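Uncharacterized protein (Parabacteroides merdae, PDB 4MXN) is of unknown function but, as a probable member of glycosyl hydrolase family 28, is likely to cleave glycosidic bonds in pectin-like polysaccharides. Local coordinates at residues V87-Y91 / S129-Q133; C99-A105 / P148-E154; V172-D178 / A198-C204. All coordinates share one frame; numbering follows the deposited sequence.

Contact 1: V87-Y91 / S129-Q133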
ATOM      1  N   VAL A  87       4.095 -11.671  -2.385  1.00 16.98           N
ATOM      2  CA  VAL A  87       4.740 -12.839  -2.979  1.00 16.59           C
ATOM      3  C   VAL A  87       6.174 -12.401  -3.399  1.00 21.51           C
ATOM      4  O   VAL A  87       6.307 -11.293  -3.904  1.00 20.03           O
ATOM      5  CB  VAL A  87       3.900 -13.389  -4.165  1.00 19.56           C
ATOM      6  CG1 VAL A  87       3.751 -12.369  -5.298  1.00 19.27           C
ATOM      7  CG2 VAL A  87       4.457 -14.714  -4.679  1.00 18.67           C
ATOM      8  N   PRO A  88       7.250 -13.197  -3.161  1.00 19.52           N
ATOM      9  CA  PRO A  88       8.613 -12.717  -3.503  1.00 19.35           C
ATOM     10  C   PRO A  88       8.911 -12.940  -4.985  1.00 22.88           C
ATOM     11  O   PRO A  88       9.763 -13.754  -5.333  1.00 21.17           O
ATOM     12  CB  PRO A  88       9.517 -13.566  -2.602  1.00 21.52           C
ATOM     13  CG  PRO A  88       8.770 -14.827  -2.375  1.00 26.34           C
ATOM     14  CD  PRO A  88       7.285 -14.515  -2.492  1.00 21.08           C
ATOM     15  N   SER A  89       8.153 -12.240  -5.854  1.00 19.53           N
ATOM     16  CA  SER A  89       8.196 -12.442  -7.287  1.00 19.56           C
ATOM     17  C   SER A  89       8.003 -11.112  -8.013  1.00 22.23           C
ATOM     18  O   SER A  89       6.883 -10.561  -8.022  1.00 22.23           O
ATOM     19  CB  SER A  89       7.115 -13.454  -7.669  1.00 22.00           C
ATOM     20  OG  SER A  89       7.026 -13.676  -9.069  1.00 28.24           O
ATOM     21  N   VAL A  90       9.090 -10.609  -8.640  1.00 18.08           N
ATOM     22  CA  VAL A  90       9.097  -9.305  -9.342  1.00 18.05           C
ATOM     23  C   VAL A  90       7.966  -9.193 -10.382  1.00 20.11           C
ATOM     24  O   VAL A  90       7.310  -8.153 -10.451  1.00 19.41           O
ATOM     25  CB  VAL A  90      10.486  -8.961  -9.985  1.00 20.44           C
ATOM     26  CG1 VAL A  90      11.001 -10.076 -10.917  1.00 20.11           C
ATOM     27  CG2 VAL A  90      10.467  -7.609 -10.708  1.00 19.99           C
ATOM     28  N   TYR A  91       7.732 -10.264 -11.156  1.00 16.95           N
ATOM     29  CA  TYR A  91       6.736 -10.250 -12.243  1.00 16.23           C
ATOM     30  C   TYR A  91       5.273 -10.285 -11.754  1.00 19.37           C
ATOM     31  O   TYR A  91       4.364 -10.023 -12.552  1.00 18.64           O
ATOM     32  CB  TYR A  91       7.023 -11.387 -13.230  1.00 15.53           C
ATOM     33  CG  TYR A  91       8.395 -11.267 -13.867  1.00 16.75           C
ATOM     34  CD1 TYR A  91       8.896 -10.028 -14.266  1.00 19.07           C
ATOM     35  CD2 TYR A  91       9.217 -12.384 -14.019  1.00 15.72           C
ATOM     36  CE1 TYR A  91      10.175  -9.905 -14.812  1.00 20.09           C
ATOM     37  CE2 TYR A  91      10.477 -12.279 -14.609  1.00 17.18           C
ATOM     38  CZ  TYR A  91      10.951 -11.039 -15.009  1.00 21.84           C
ATOM     39  OH  TYR A  91      12.173 -10.923 -15.623  1.00 19.92           O
ATOM     40  N   SER A 129      14.401 -11.027  -5.791  1.00 20.22           N
ATOM     41  CA  SER A 129      13.737 -11.475  -7.010  1.00 19.19           C
ATOM     42  C   SER A 129      13.995 -10.445  -8.131  1.00 21.97           C
ATOM     43  O   SER A 129      14.383 -10.825  -9.245  1.00 22.05           O
ATOM     44  CB  SER A 129      12.245 -11.689  -6.760  1.00 20.56           C
ATOM     45  OG  SER A 129      11.563 -11.961  -7.965  1.00 25.58           O
ATOM     46  N   VAL A 130      13.839  -9.149  -7.814  1.00 18.20           N
ATOM     47  CA  VAL A 130      14.102  -8.048  -8.752  1.00 19.54           C
ATOM     48  C   VAL A 130      15.579  -8.107  -9.202  1.00 26.88           C
ATOM     49  O   VAL A 130      15.839  -8.094 -10.412  1.00 27.67           O
ATOM     50  CB  VAL A 130      13.761  -6.648  -8.170  1.00 22.24           C
ATOM     51  CG1 VAL A 130      14.145  -5.527  -9.148  1.00 21.39           C
ATOM     52  CG2 VAL A 130      12.292  -6.539  -7.745  1.00 21.46           C
ATOM     53  N   GLU A 131      16.523  -8.175  -8.210  1.00 24.34           N
ATOM     54  CA  GLU A 131      17.980  -8.226  -8.416  0.50 24.56           C
ATOM     55  C   GLU A 131      18.358  -9.327  -9.410  1.00 28.13           C
ATOM     56  O   GLU A 131      19.124  -9.075 -10.334  1.00 28.27           O
ATOM     57  CB  GLU A 131      18.712  -8.474  -7.081  0.50 26.27           C
ATOM     58  CG  GLU A 131      18.870  -7.266  -6.167  0.50 37.46           C
ATOM     59  CD  GLU A 131      19.086  -7.577  -4.693  0.50 50.62           C
ATOM     60  OE1 GLU A 131      19.911  -8.466  -4.381  0.50 46.12           O
ATOM     61  OE2 GLU A 131      18.435  -6.923  -3.845  0.50 33.50           O
ATOM     62  N   GLU A 132      17.812 -10.546  -9.209  1.00 24.23           N
ATOM     63  CA  GLU A 132      18.072 -11.724 -10.032  1.00 24.35           C
ATOM     64  C   GLU A 132      17.697 -11.485 -11.498  1.00 25.59           C
ATOM     65  O   GLU A 132      18.478 -11.835 -12.385  1.00 25.31           O
ATOM     66  CB  GLU A 132      17.319 -12.945  -9.489  1.00 25.85           C
ATOM     67  CG  GLU A 132      18.013 -13.600  -8.308  1.00 39.07           C
ATOM     68  CD  GLU A 132      17.139 -14.494  -7.452  1.00 69.21           C
ATOM     69  OE1 GLU A 132      16.164 -15.073  -7.987  1.00 70.19           O
ATOM     70  OE2 GLU A 132      17.443 -14.632  -6.243  1.00 66.49           O
ATOM     71  N   GLN A 133      16.521 -10.878 -11.754  1.00 20.84           N
ATOM     72  CA  GLN A 133      16.071 -10.644 -13.122  1.00 19.96           C
ATOM     73  C   GLN A 133      16.901  -9.548 -13.786  1.00 24.31           C
ATOM     74  O   GLN A 133      17.214  -9.691 -14.966  1.00 23.61           O
ATOM     75  CB  GLN A 133      14.558 -10.374 -13.187  1.00 20.02           C
ATOM     76  CG  GLN A 133      13.729 -11.592 -12.757  1.00 21.25           C
ATOM     77  CD  GLN A 133      14.045 -12.811 -13.575  1.00 24.31           C
ATOM     78  OE1 GLN A 133      13.891 -12.824 -14.806  1.00 19.19           O
ATOM     79  NE2 GLN A 133      14.574 -13.835 -12.913  1.00 18.09           N
TER
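Val90 sets its two methyls against the helix 123-136, CG1 meeting Ser129 OG and Gln133 CG, CG2 meeting Val130 CG2. The helix is an excursion from a parallel beta-helix, and the loop after strand 82-86, with its inverse gamma turn centred on Pro88, comes up to meet it. The methyl carbons Val90 CG2 and Val130 CG2 touch at 3.6 Å, the two side chains crossing at about a right angle. The other branch, CG1, lies between the backbone N and the carbonyl carbon of its own residue; from there it reaches Gln133 CG at 3.6 Å and also sits over the centre of the Tyr91 ring, 3.9 Å above its plane. A branched, compact valine suits this place, since one methyl meets Val130 while the other meets the aliphatic part of Gln133 and the serine hydroxyl. Tyr146 of helix 143-146 also touches both valines.

The polar contacts frame this apolar centre. Ser129 OG accepts the backbone N-H of Val90 (N to OG 2.9 Å, nearly straight at 160°), and it can do so because the hydroxyl stands anti to the serine nitrogen, directed out from the helix at the loop. A short side chain is what the position needs, for Ser129 CB already lies 3.5 Å from Pro88 O. Further along the helix, Gln133 is bent at chi2 (-57°), which folds its amide back to the phenol of Tyr91, ring and amide planes standing steeply to each other. His138 ND1 also bonds to Gln133 OE1, so two partners hold this amide oxygen. The phenol itself donates from Tyr91 OH to Gln133 OE1 over 2.7 Å, meeting the C=O at 112° and tilted slightly out of the carbonyl plane.

Contact 2: C99-A105 / P148-E154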
ATOM      1  N   CYS A  99       2.196   3.931 -10.656  1.00 37.36           N
ATOM      2  CA  CYS A  99       1.988   3.226  -9.393  1.00 34.70           C
ATOM      3  C   CYS A  99       2.279   1.734  -9.469  1.00 37.23           C
ATOM      4  O   CYS A  99       1.595   0.967 -10.163  1.00 37.18           O
ATOM      5  CB  CYS A  99       0.580   3.475  -8.862  1.00 34.06           C
ATOM      6  SG  CYS A  99       0.464   4.896  -7.747  1.00 37.19           S
ATOM      7  N   ASN A 100       3.297   1.336  -8.705  1.00 30.15           N
ATOM      8  CA  ASN A 100       3.715  -0.054  -8.512  1.00 27.69           C
ATOM      9  C   ASN A 100       3.714  -0.359  -7.029  1.00 25.46           C
ATOM     10  O   ASN A 100       4.644   0.040  -6.317  1.00 22.80           O
ATOM     11  CB  ASN A 100       5.094  -0.328  -9.112  1.00 21.60           C
ATOM     12  CG  ASN A 100       5.515  -1.775  -8.928  1.00 34.14           C
ATOM     13  OD1 ASN A 100       4.703  -2.691  -8.763  1.00 30.29           O
ATOM     14  ND2 ASN A 100       6.791  -2.021  -8.951  1.00 28.95           N
ATOM     15  N   ALA A 101       2.671  -1.047  -6.558  1.00 21.04           N
ATOM     16  CA  ALA A 101       2.510  -1.339  -5.138  1.00 20.52           C
ATOM     17  C   ALA A 101       1.706  -2.602  -4.892  1.00 21.05           C
ATOM     18  O   ALA A 101       1.173  -3.161  -5.834  1.00 21.25           O
ATOM     19  CB  ALA A 101       1.828  -0.161  -4.450  1.00 21.41           C
ATOM     20  N   ILE A 102       1.597  -3.037  -3.620  1.00 17.63           N
ATOM     21  CA  ILE A 102       0.757  -4.204  -3.254  1.00 18.11           C
ATOM     22  C   ILE A 102      -0.711  -3.813  -3.478  1.00 20.23           C
ATOM     23  O   ILE A 102      -1.501  -4.604  -3.999  1.00 17.97           O
ATOM     24  CB  ILE A 102       1.036  -4.712  -1.822  1.00 20.99           C
ATOM     25  CG1 ILE A 102       2.537  -5.132  -1.693  1.00 21.06           C
ATOM     26  CG2 ILE A 102       0.073  -5.873  -1.448  1.00 21.52           C
ATOM     27  CD1 ILE A 102       2.942  -5.666  -0.292  1.00 27.69           C
ATOM     28  N   ILE A 103      -1.054  -2.573  -3.099  1.00 17.77           N
ATOM     29  CA  ILE A 103      -2.363  -1.972  -3.359  1.00 16.67           C
ATOM     30  C   ILE A 103      -2.105  -0.644  -4.036  1.00 21.15           C
ATOM     31  O   ILE A 103      -1.471   0.240  -3.441  1.00 19.95           O
ATOM     32  CB  ILE A 103      -3.295  -1.809  -2.117  1.00 19.25           C
ATOM     33  CG1 ILE A 103      -3.468  -3.132  -1.352  1.00 18.70           C
ATOM     34  CG2 ILE A 103      -4.671  -1.241  -2.573  1.00 21.62           C
ATOM     35  CD1 ILE A 103      -4.161  -2.995   0.077  1.00 25.28           C
ATOM     36  N   TYR A 104      -2.587  -0.498  -5.272  1.00 18.23           N
ATOM     37  CA  TYR A 104      -2.439   0.759  -5.979  1.00 18.27           C
ATOM     38  C   TYR A 104      -3.768   1.194  -6.543  1.00 20.50           C
ATOM     39  O   TYR A 104      -4.688   0.389  -6.701  1.00 18.51           O
ATOM     40  CB  TYR A 104      -1.353   0.687  -7.094  1.00 20.41           C
ATOM     41  CG  TYR A 104      -1.733  -0.142  -8.306  1.00 22.87           C
ATOM     42  CD1 TYR A 104      -1.578  -1.519  -8.306  1.00 24.32           C
ATOM     43  CD2 TYR A 104      -2.235   0.455  -9.456  1.00 25.38           C
ATOM     44  CE1 TYR A 104      -1.918  -2.287  -9.415  1.00 25.27           C
ATOM     45  CE2 TYR A 104      -2.578  -0.305 -10.576  1.00 27.31           C
ATOM     46  CZ  TYR A 104      -2.418  -1.676 -10.548  1.00 30.90           C
ATOM     47  OH  TYR A 104      -2.757  -2.443 -11.633  1.00 35.41           O
ATOM     48  N   ALA A 105      -3.862   2.473  -6.896  1.00 19.46           N
ATOM     49  CA  ALA A 105      -5.057   2.993  -7.547  1.00 20.30           C
ATOM     50  C   ALA A 105      -4.647   4.087  -8.493  1.00 26.95           C
ATOM     51  O   ALA A 105      -3.793   4.907  -8.159  1.00 26.97           O
ATOM     52  CB  ALA A 105      -6.071   3.489  -6.528  1.00 20.72           C
ATOM     53  N   PRO A 148       8.056  -2.906  -5.407  1.00 20.55           N
ATOM     54  CA  PRO A 148       6.797  -2.223  -5.149  1.00 19.46           C
ATOM     55  C   PRO A 148       6.732  -1.524  -3.809  1.00 22.95           C
ATOM     56  O   PRO A 148       7.304  -1.962  -2.807  1.00 21.07           O
ATOM     57  CB  PRO A 148       5.767  -3.363  -5.185  1.00 21.32           C
ATOM     58  CG  PRO A 148       6.510  -4.555  -4.718  1.00 25.63           C
ATOM     59  CD  PRO A 148       7.918  -4.369  -5.223  1.00 22.70           C
ATOM     60  N   ALA A 149       5.947  -0.458  -3.787  1.00 20.14           N
ATOM     61  CA  ALA A 149       5.569   0.221  -2.566  1.00 19.64           C
ATOM     62  C   ALA A 149       4.491  -0.638  -1.897  1.00 19.09           C
ATOM     63  O   ALA A 149       4.010  -1.602  -2.507  1.00 18.85           O
ATOM     64  CB  ALA A 149       5.024   1.612  -2.901  1.00 20.83           C
ATOM     65  N   LEU A 150       4.102  -0.327  -0.659  1.00 16.10           N
ATOM     66  CA  LEU A 150       2.999  -1.094  -0.062  1.00 15.76           C
ATOM     67  C   LEU A 150       1.677  -0.532  -0.576  1.00 20.22           C
ATOM     68  O   LEU A 150       0.803  -1.304  -0.966  1.00 20.05           O
ATOM     69  CB  LEU A 150       3.061  -1.106   1.466  1.00 14.63           C
ATOM     70  CG  LEU A 150       4.258  -1.829   2.053  1.00 18.20           C
ATOM     71  CD1 LEU A 150       4.376  -1.574   3.528  1.00 19.46           C
ATOM     72  CD2 LEU A 150       4.194  -3.316   1.832  1.00 18.59           C
ATOM     73  N   ILE A 151       1.573   0.810  -0.630  1.00 18.09           N
ATOM     74  CA  ILE A 151       0.419   1.570  -1.125  1.00 19.77           C
ATOM     75  C   ILE A 151       0.896   2.663  -2.077  1.00 24.60           C
ATOM     76  O   ILE A 151       1.861   3.371  -1.775  1.00 22.34           O
ATOM     77  CB  ILE A 151      -0.367   2.184   0.082  1.00 24.56           C
ATOM     78  CG1 ILE A 151      -1.117   1.117   0.895  1.00 24.05           C
ATOM     79  CG2 ILE A 151      -1.271   3.346  -0.326  1.00 28.97           C
ATOM     80  CD1 ILE A 151      -1.539   1.669   2.352  1.00 36.68           C
ATOM     81  N   CYS A 152       0.220   2.807  -3.224  1.00 24.74           N
ATOM     82  CA  CYS A 152       0.524   3.865  -4.185  1.00 26.93           C
ATOM     83  C   CYS A 152      -0.773   4.382  -4.811  1.00 29.06           C
ATOM     84  O   CYS A 152      -1.481   3.609  -5.464  1.00 26.98           O
ATOM     85  CB  CYS A 152       1.508   3.396  -5.254  1.00 29.31           C
ATOM     86  SG  CYS A 152       2.000   4.689  -6.429  1.00 35.16           S
HETATM   87  N   MSE A 153      -1.066   5.682  -4.629  1.00 24.14           N
HETATM   88  CA  MSE A 153      -2.254   6.316  -5.220  0.50 24.49           C
HETATM   89  C   MSE A 153      -1.840   7.431  -6.150  1.00 27.34           C
HETATM   90  O   MSE A 153      -1.077   8.314  -5.758  1.00 27.12           O
HETATM   91  CB  MSE A 153      -3.213   6.870  -4.157  0.50 26.94           C
HETATM   92  CG  MSE A 153      -4.219   5.867  -3.675  0.50 34.18           C
HETATM   93 SE   MSE A 153      -3.608   5.049  -2.028  0.38 41.92          SE
HETATM   94  CE  MSE A 153      -4.916   3.601  -1.958  0.50 38.45           C
ATOM     95  N   GLU A 154      -2.345   7.406  -7.382  1.00 22.77           N
ATOM     96  CA  GLU A 154      -2.024   8.460  -8.345  1.00 22.49           C
ATOM     97  C   GLU A 154      -3.295   8.995  -8.999  1.00 24.62           C
ATOM     98  O   GLU A 154      -4.056   8.225  -9.587  1.00 25.61           O
ATOM     99  CB  GLU A 154      -1.021   7.991  -9.407  1.00 23.84           C
ATOM    100  CG  GLU A 154      -0.428   9.154 -10.198  1.00 28.89           C
ATOM    101  CD  GLU A 154       0.483   8.771 -11.348  1.00 46.84           C
ATOM    102  OE1 GLU A 154       1.166   7.724 -11.260  1.00 46.90           O
ATOM    103  OE2 GLU A 154       0.531   9.537 -12.336  1.00 49.96           O
TER
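Cys99 and Cys152 are joined covalently, SG to SG at 2.0 Å, and together they bury more surface than any other residues of this contact. Strands 104-106 and 151-154 are neighbours in a parallel sheet of the beta-helix, and Cys99 lies in the loop leading to the first. Cys152 holds its sulfur anti to its backbone N, which brings SG to the sulfur of Cys99; the disulfide closes with a chi3 of -76°, near the relaxed right-angle value. Beside it, Ala101 CB rests 3.7 Å from Cys152 CB, and a methyl fits on the face shared with Cys152, where it also lies close to backbone atoms of the neighbouring strand. Cys99 SG also lies 3.8 Å from Glu154 CB, and Ile175 of strand 174-177 touches Cys152 from the next coil.

At the corner, where both chains turn, Leu150 and Ile102 run alongside each other in the same direction. Their ends are pressed tightly, Ile102 CD1 to Leu150 CD2 at 3.4 Å, and the two side chains stack on each other at the bend. The backbone follows: Ile102 N donates to Ala149 O at 3.0 Å and makes a weak second bond to Leu150 O, which takes the N-H of Ile103 as well. Beyond the corner, Ile103 O accepts from Cys152 N, Cys152 O from Ala105 N, and Ala105 O from Glu154 N, the alternation expected of parallel strands. Ile103 and Ile151, on the sheet face turned away from the disulfide, pack on Ile113 of strand 111-114, which fills the inside of the coil with branched apolar chains.

The chemistry implies two kinds of hold: hydrogen bonds and stacked side chains set the register, while the covalent S-S bond would probably limit how far these two coils could separate if that ladder frayed.

Contact 3: V172-D178 / A198-C204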
ATOM      1  N   VAL A 172       9.155   2.271  -0.989  1.00 19.52           N
ATOM      2  CA  VAL A 172       8.604   3.272  -0.069  1.00 20.47           C
ATOM      3  C   VAL A 172       7.313   2.643   0.466  1.00 23.69           C
ATOM      4  O   VAL A 172       6.730   1.822  -0.230  1.00 23.24           O
ATOM      5  CB  VAL A 172       8.421   4.648  -0.793  1.00 25.65           C
ATOM      6  CG1 VAL A 172       7.580   5.636   0.014  1.00 26.47           C
ATOM      7  CG2 VAL A 172       9.774   5.266  -1.126  1.00 26.47           C
ATOM      8  N   ALA A 173       6.900   2.930   1.708  1.00 19.57           N
ATOM      9  CA  ALA A 173       5.659   2.313   2.196  1.00 18.57           C
ATOM     10  C   ALA A 173       4.413   2.907   1.504  1.00 23.74           C
ATOM     11  O   ALA A 173       3.534   2.151   1.079  1.00 22.72           O
ATOM     12  CB  ALA A 173       5.539   2.472   3.695  1.00 18.50           C
ATOM     13  N   GLU A 174       4.341   4.248   1.400  1.00 19.30           N
ATOM     14  CA  GLU A 174       3.178   4.949   0.851  1.00 19.17           C
ATOM     15  C   GLU A 174       3.575   5.969  -0.161  1.00 23.71           C
ATOM     16  O   GLU A 174       4.458   6.782   0.113  1.00 23.92           O
ATOM     17  CB  GLU A 174       2.416   5.697   1.965  1.00 21.23           C
ATOM     18  CG  GLU A 174       1.850   4.904   3.125  1.00 24.06           C
ATOM     19  CD  GLU A 174       1.496   5.780   4.321  1.00 30.86           C
ATOM     20  OE1 GLU A 174       0.531   6.570   4.227  1.00 22.22           O
ATOM     21  OE2 GLU A 174       2.210   5.706   5.344  1.00 28.83           O
ATOM     22  N   ILE A 175       2.871   6.009  -1.294  1.00 20.47           N
ATOM     23  CA  ILE A 175       3.124   7.011  -2.341  1.00 20.11           C
ATOM     24  C   ILE A 175       1.812   7.686  -2.682  1.00 23.20           C
ATOM     25  O   ILE A 175       0.836   6.996  -2.990  1.00 23.88           O
ATOM     26  CB  ILE A 175       3.802   6.414  -3.606  1.00 23.16           C
ATOM     27  CG1 ILE A 175       5.199   5.795  -3.289  1.00 23.75           C
ATOM     28  CG2 ILE A 175       3.910   7.493  -4.734  1.00 25.24           C
ATOM     29  CD1 ILE A 175       5.766   4.997  -4.428  1.00 29.93           C
ATOM     30  N   TYR A 176       1.772   9.025  -2.588  1.00 21.22           N
ATOM     31  CA  TYR A 176       0.593   9.827  -2.937  1.00 21.42           C
ATOM     32  C   TYR A 176       1.042  10.820  -3.977  1.00 25.07           C
ATOM     33  O   TYR A 176       1.926  11.650  -3.716  1.00 25.66           O
ATOM     34  CB  TYR A 176      -0.051  10.506  -1.702  1.00 23.19           C
ATOM     35  CG  TYR A 176      -0.405   9.515  -0.616  1.00 26.04           C
ATOM     36  CD1 TYR A 176      -1.517   8.681  -0.739  1.00 28.69           C
ATOM     37  CD2 TYR A 176       0.389   9.380   0.517  1.00 26.91           C
ATOM     38  CE1 TYR A 176      -1.817   7.727   0.235  1.00 25.64           C
ATOM     39  CE2 TYR A 176       0.096   8.431   1.500  1.00 27.12           C
ATOM     40  CZ  TYR A 176      -1.014   7.615   1.357  1.00 26.84           C
ATOM     41  OH  TYR A 176      -1.299   6.671   2.310  1.00 25.42           O
ATOM     42  N   LYS A 177       0.515  10.662  -5.195  1.00 19.37           N
ATOM     43  CA  LYS A 177       0.881  11.494  -6.324  1.00 19.95           C
ATOM     44  C   LYS A 177      -0.361  12.072  -6.978  1.00 24.72           C
ATOM     45  O   LYS A 177      -1.234  11.307  -7.379  1.00 25.35           O
ATOM     46  CB  LYS A 177       1.701  10.672  -7.347  1.00 21.68           C
ATOM     47  CG  LYS A 177       2.173  11.492  -8.537  1.00 30.18           C
ATOM     48  CD  LYS A 177       3.098  10.712  -9.461  1.00 38.13           C
ATOM     49  CE  LYS A 177       3.440  11.505 -10.708  1.00 49.30           C
ATOM     50  NZ  LYS A 177       4.187  12.760 -10.418  1.00 53.94           N
ATOM     51  N   ASP A 178      -0.439  13.425  -7.086  1.00 22.94           N
ATOM     52  CA  ASP A 178      -1.524  14.182  -7.741  1.00 23.53           C
ATOM     53  C   ASP A 178      -2.906  13.767  -7.216  1.00 26.84           C
ATOM     54  O   ASP A 178      -3.852  13.652  -7.987  1.00 26.45           O
ATOM     55  CB  ASP A 178      -1.464  14.011  -9.278  1.00 26.41           C
ATOM     56  CG  ASP A 178      -0.125  14.350  -9.910  1.00 40.91           C
ATOM     57  OD1 ASP A 178       0.554  15.275  -9.406  1.00 43.07           O
ATOM     58  OD2 ASP A 178       0.232  13.710 -10.924  1.00 46.50           O
ATOM     59  N   ALA A 198       9.330   6.370   4.243  1.00 19.99           N
ATOM     60  CA  ALA A 198       8.041   5.764   4.541  1.00 18.79           C
ATOM     61  C   ALA A 198       6.964   6.343   3.647  1.00 26.15           C
ATOM     62  O   ALA A 198       6.018   5.632   3.310  1.00 25.32           O
ATOM     63  CB  ALA A 198       7.671   5.996   5.999  1.00 19.06           C
ATOM     64  N   ILE A 199       7.062   7.653   3.314  1.00 23.45           N
ATOM     65  CA  ILE A 199       6.024   8.340   2.523  1.00 23.62           C
ATOM     66  C   ILE A 199       6.629   9.279   1.506  1.00 26.04           C
ATOM     67  O   ILE A 199       7.465  10.109   1.855  1.00 25.40           O
ATOM     68  CB  ILE A 199       5.032   9.107   3.444  1.00 27.11           C
ATOM     69  CG1 ILE A 199       4.250   8.127   4.331  1.00 27.46           C
ATOM     70  CG2 ILE A 199       4.016   9.966   2.621  1.00 28.54           C
ATOM     71  CD1 ILE A 199       3.797   8.710   5.458  1.00 40.44           C
ATOM     72  N   SER A 200       6.127   9.185   0.258  1.00 21.96           N
ATOM     73  CA  SER A 200       6.463  10.040  -0.863  1.00 22.78           C
ATOM     74  C   SER A 200       5.195  10.806  -1.261  1.00 28.22           C
ATOM     75  O   SER A 200       4.162  10.172  -1.522  1.00 27.66           O
ATOM     76  CB  SER A 200       7.028   9.223  -2.020  1.00 26.57           C
ATOM     77  OG  SER A 200       7.363  10.068  -3.108  1.00 37.29           O
ATOM     78  N   ILE A 201       5.247  12.162  -1.242  1.00 25.69           N
ATOM     79  CA  ILE A 201       4.093  13.010  -1.592  0.50 25.46           C
ATOM     80  C   ILE A 201       4.530  14.015  -2.666  1.00 30.90           C
ATOM     81  O   ILE A 201       5.578  14.668  -2.530  1.00 32.04           O
ATOM     82  CB  ILE A 201       3.440  13.726  -0.353  0.50 28.34           C
ATOM     83  CG1 ILE A 201       2.964  12.718   0.728  0.50 27.92           C
ATOM     84  CG2 ILE A 201       2.265  14.632  -0.774  0.50 28.93           C
ATOM     85  CD1 ILE A 201       2.533  13.323   2.104  0.50 34.22           C
ATOM     86  N   SER A 202       3.731  14.134  -3.728  1.00 26.42           N
ATOM     87  CA  SER A 202       3.974  15.089  -4.814  1.00 26.32           C
ATOM     88  C   SER A 202       2.652  15.491  -5.449  1.00 27.08           C
ATOM     89  O   SER A 202       1.781  14.634  -5.632  1.00 22.54           O
ATOM     90  CB  SER A 202       4.927  14.521  -5.865  1.00 30.95           C
ATOM     91  OG  SER A 202       4.358  13.449  -6.594  1.00 43.11           O
ATOM     92  N   GLY A 203       2.533  16.783  -5.766  1.00 24.37           N
ATOM     93  CA  GLY A 203       1.386  17.401  -6.418  1.00 24.86           C
ATOM     94  C   GLY A 203       0.012  17.147  -5.817  1.00 28.61           C
ATOM     95  O   GLY A 203      -0.982  17.203  -6.542  1.00 27.51           O
ATOM     96  N   CYS A 204      -0.065  16.880  -4.505  1.00 25.04           N
ATOM     97  CA  CYS A 204      -1.349  16.610  -3.861  1.00 24.86           C
ATOM     98  C   CYS A 204      -2.042  17.901  -3.426  1.00 28.23           C
ATOM     99  O   CYS A 204      -1.404  18.947  -3.243  1.00 28.40           O
ATOM    100  CB  CYS A 204      -1.177  15.661  -2.680  1.00 24.39           C
ATOM    101  SG  CYS A 204      -0.696  13.980  -3.134  1.00 27.67           S
TER
HETATM  102  O   HOH W   1       4.832  10.976  -4.649  1.00 40.43           O
HETATM  103  O   HOH W   2       3.231  15.035  -8.947  1.00 34.19           O
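Glu174 lies alongside Ile199, with Glu174 OE2 only 3.3 Å from Ile199 CG1. Its CG stands anti to the carbonyl carbon (chi1 -60°) and the chain runs on extended, carrying the carboxylate along Ile199 to the Tyr176 hydroxyl. OE1 accepts this phenol on its anti lone pair (OH to OE1 2.7 Å), a bond that gives the buried oxygen a partner among mostly apolar side chains. Tyr176 turns its ring edge to Ile199 CG2 and Ile201 CG1. An alanine in place of Glu174 would probably leave the Tyr176 hydroxyl without this acceptor and open a gap beside Ile199.

On the face of Ile175 and Lys177 the small polar Ser200 and Ser202 leave water a place. One water donates to Tyr176 O and bonds both serine hydroxyls; a second joins Lys177 NZ, Asp178 OD1 and Ser202 OG, linking the two charges indirectly. The parallel backbone ladder runs from Glu174 N on Ala198 O (2.9 Å) to Asp178 N on Ser202 O.

Farther out, Val184 and Val189 of strand 182-190 pack on Glu174, and Leu221 of strand 221-223 touches Ile199. Strands only 2° apart, stacked coil on coil in parallel register, are typical of the right-handed parallel beta-helix of family 28 glycosyl hydrolases.

Overall arrangement
Contacts 2 and 3 are consecutive steps of one parallel sheet, their centres about 10 Å apart. Strands 151-154 and 174-177 join them directly, probably by hydrogen bonds from Met153 N to Ile175 O (2.8 Å) and from Ile175 N to Ile151 O (2.9 Å). Contact 1 stands off this sheet, about 17 Å between centres from contact 2 and about 23 Å from contact 3. Its segments alternate along the chain with those of contact 2, because helix 123-136 belongs to the excursion between strands 118-120 and 151-154. Tyr146 bridges the two, its side chain touching Val90 and Val130 and its backbone O accepting a weak hydrogen bond from Asn100 ND2. No ligand marks an active site here.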